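PDB 6K2E: CRISPR/cas2 protein from Pyrococcus horikoshii OT3, which probably acts as a dimeric Cas2 component of the CRISPR adaptive immune system, working on or with nucleic acid. Local coordinates for residues H3-V8 and V35-L40. Numbering follows the deposited sequence.
Sequences HMYVIV and VFEGEL
The ring of Tyr5 lies with one face over the backbone of Gly38, whose C sits toward the rim, 3.5 Å from the ring plane. At its edge, near the plane, OE1 of Glu37 accepts a hydrogen bond from Tyr5 OH (3.0 Å), on the anti side and 25° out of the carboxylate plane. CG of Tyr5 stands opposite its backbone N (chi1 -160°), which leans the ring across to the other strand. Glycine suits the place beneath it, because at its backbone angles a CB would collide with the carbonyl O of Glu37. A phenylalanine in place of Tyr5 would probably still lie over Gly38 but leave Glu37 OE1 without this donor. On the His3 ring, Leu40 O lies over one face, while OE2 of Glu39 approaches obliquely, 3.3 Å from His3 CD2.

Beneath these side chains the strands run antiparallel, 174° apart, with Met4–Leu40, Val6–Gly38 and Val8–Phe36 as hydrogen-bonded pairs. On the face bearing Val6 and Leu40, branched aliphatic chains suit the buried core: Val6 CG2 meets Leu40 CD1 at 3.9 Å.

That face packs against helices 17-27 and 42-55, through Leu24, Leu45 and Leu48, as in the ferredoxin-like fold of Cas2 proteins. On the face of Tyr5 and Ile7, OE2 of Glu37 forms a salt bridge with Arg31 and a hydrogen bond to Tyr65 of the second subunit, so this acid also joins the dimer. The pair forms the middle of the four-stranded sheet, flanked by strands 29-32 and 61-67.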
loop_
_atom_site.group_PDB
_atom_site.type_symbol
_atom_site.label_atom_id
_atom_site.label_comp_id
_atom_site.label_asym_id
_atom_site.label_seq_id
_atom_site.Cartn_x
_atom_site.Cartn_y
_atom_site.Cartn_z
ATOM N N HIS A 3 -8.936 8.012 -17.110
ATOM C CA HIS A 3 -8.557 6.832 -16.359
ATOM C C HIS A 3 -7.441 7.115 -15.364
ATOM O O HIS A 3 -6.588 7.992 -15.573
ATOM C CB HIS A 3 -8.178 5.708 -17.313
ATOM C CG HIS A 3 -9.314 4.781 -17.574
ATOM N ND1 HIS A 3 -10.512 5.218 -18.087
ATOM C CD2 HIS A 3 -9.477 3.468 -17.294
ATOM C CE1 HIS A 3 -11.352 4.201 -18.157
ATOM N NE2 HIS A 3 -10.750 3.129 -17.677
ATOM N N MET A 4 -7.497 6.388 -14.249
ATOM C CA MET A 4 -6.511 6.483 -13.184
ATOM C C MET A 4 -6.016 5.090 -12.831
ATOM O O MET A 4 -6.626 4.085 -13.197
ATOM C CB MET A 4 -7.066 7.148 -11.913
ATOM C CG MET A 4 -7.161 8.672 -11.954
ATOM S SD MET A 4 -8.757 9.238 -12.496
ATOM C CE MET A 4 -9.781 8.198 -11.451
ATOM N N TYR A 5 -4.868 5.037 -12.165
ATOM C CA TYR A 5 -4.388 3.810 -11.540
ATOM C C TYR A 5 -4.493 3.932 -10.021
ATOM O O TYR A 5 -4.188 4.988 -9.463
ATOM C CB TYR A 5 -2.940 3.512 -11.959
ATOM C CG TYR A 5 -2.543 2.074 -11.759
ATOM C CD1 TYR A 5 -1.925 1.645 -10.576
ATOM C CD2 TYR A 5 -2.795 1.138 -12.735
ATOM C CE1 TYR A 5 -1.577 0.310 -10.395
ATOM C CE2 TYR A 5 -2.436 -0.193 -12.564
ATOM C CZ TYR A 5 -1.845 -0.599 -11.400
ATOM O OH TYR A 5 -1.517 -1.918 -11.270
ATOM N N VAL A 6 -4.894 2.849 -9.343
ATOM C CA VAL A 6 -5.039 2.902 -7.889
ATOM C C VAL A 6 -4.272 1.768 -7.222
ATOM O O VAL A 6 -4.101 0.690 -7.793
ATOM C CB VAL A 6 -6.513 2.878 -7.421
ATOM C CG1 VAL A 6 -7.188 4.199 -7.719
ATOM C CG2 VAL A 6 -7.256 1.741 -8.050
ATOM N N ILE A 7 -3.801 2.029 -5.999
ATOM C CA ILE A 7 -3.253 1.013 -5.098
ATOM C C ILE A 7 -4.039 1.115 -3.804
ATOM O O ILE A 7 -4.133 2.200 -3.222
ATOM C CB ILE A 7 -1.752 1.196 -4.806
ATOM C CG1 ILE A 7 -0.906 1.117 -6.059
ATOM C CG2 ILE A 7 -1.248 0.121 -3.848
ATOM C CD1 ILE A 7 0.547 1.479 -5.770
ATOM N N VAL A 8 -4.654 0.013 -3.392
ATOM C CA VAL A 8 -5.565 -0.029 -2.248
ATOM C C VAL A 8 -4.972 -0.927 -1.171
ATOM O O VAL A 8 -4.672 -2.099 -1.430
ATOM C CB VAL A 8 -6.970 -0.507 -2.642
ATOM C CG1 VAL A 8 -7.779 -0.849 -1.421
ATOM C CG2 VAL A 8 -7.671 0.567 -3.455
ATOM N N VAL A 35 -3.431 -5.938 -0.349
ATOM C CA VAL A 35 -3.084 -4.924 -1.335
ATOM C C VAL A 35 -3.742 -5.302 -2.660
ATOM O O VAL A 35 -3.602 -6.438 -3.130
ATOM C CB VAL A 35 -1.565 -4.784 -1.497
ATOM C CG1 VAL A 35 -1.252 -3.788 -2.620
ATOM C CG2 VAL A 35 -0.937 -4.337 -0.169
ATOM N N PHE A 36 -4.524 -4.376 -3.210
ATOM C CA PHE A 36 -5.129 -4.509 -4.526
ATOM C C PHE A 36 -4.670 -3.366 -5.425
ATOM O O PHE A 36 -4.448 -2.241 -4.962
ATOM C CB PHE A 36 -6.647 -4.482 -4.435
ATOM C CG PHE A 36 -7.257 -5.758 -3.943
ATOM C CD1 PHE A 36 -7.299 -6.050 -2.586
ATOM C CD2 PHE A 36 -7.817 -6.657 -4.840
ATOM C CE1 PHE A 36 -7.877 -7.238 -2.140
ATOM C CE2 PHE A 36 -8.386 -7.835 -4.402
ATOM C CZ PHE A 36 -8.414 -8.130 -3.064
ATOM N N GLU A 37 -4.587 -3.623 -6.725
ATOM C CA GLU A 37 -4.208 -2.544 -7.626
ATOM C C GLU A 37 -4.827 -2.757 -8.999
ATOM O O GLU A 37 -5.329 -3.835 -9.313
ATOM C CB GLU A 37 -2.681 -2.402 -7.733
ATOM C CG GLU A 37 -1.950 -3.686 -8.048
ATOM C CD GLU A 37 -0.445 -3.519 -8.067
ATOM O OE1 GLU A 37 0.057 -2.649 -8.806
ATOM O OE2 GLU A 37 0.239 -4.276 -7.359
ATOM N N GLY A 38 -4.817 -1.701 -9.795
ATOM C CA GLY A 38 -5.270 -1.787 -11.170
ATOM C C GLY A 38 -5.848 -0.479 -11.671
ATOM O O GLY A 38 -6.016 0.490 -10.934
ATOM N N GLU A 39 -6.198 -0.497 -12.954
ATOM C CA GLU A 39 -6.815 0.647 -13.604
ATOM C C GLU A 39 -8.293 0.736 -13.258
ATOM O O GLU A 39 -9.002 -0.270 -13.199
ATOM C CB GLU A 39 -6.687 0.520 -15.113
ATOM C CG GLU A 39 -5.476 1.131 -15.754
ATOM C CD GLU A 39 -5.675 1.207 -17.245
ATOM O OE1 GLU A 39 -4.942 0.522 -17.990
ATOM O OE2 GLU A 39 -6.612 1.926 -17.656
ATOM N N LEU A 40 -8.766 1.952 -13.076
ATOM C CA LEU A 40 -10.166 2.197 -12.801
ATOM C C LEU A 40 -10.576 3.485 -13.491
ATOM O O LEU A 40 -9.816 4.452 -13.520
ATOM C CB LEU A 40 -10.430 2.315 -11.305
ATOM C CG LEU A 40 -10.582 1.045 -10.495
ATOM C CD1 LEU A 40 -10.962 1.438 -9.066
ATOM C CD2 LEU A 40 -11.609 0.133 -11.122
#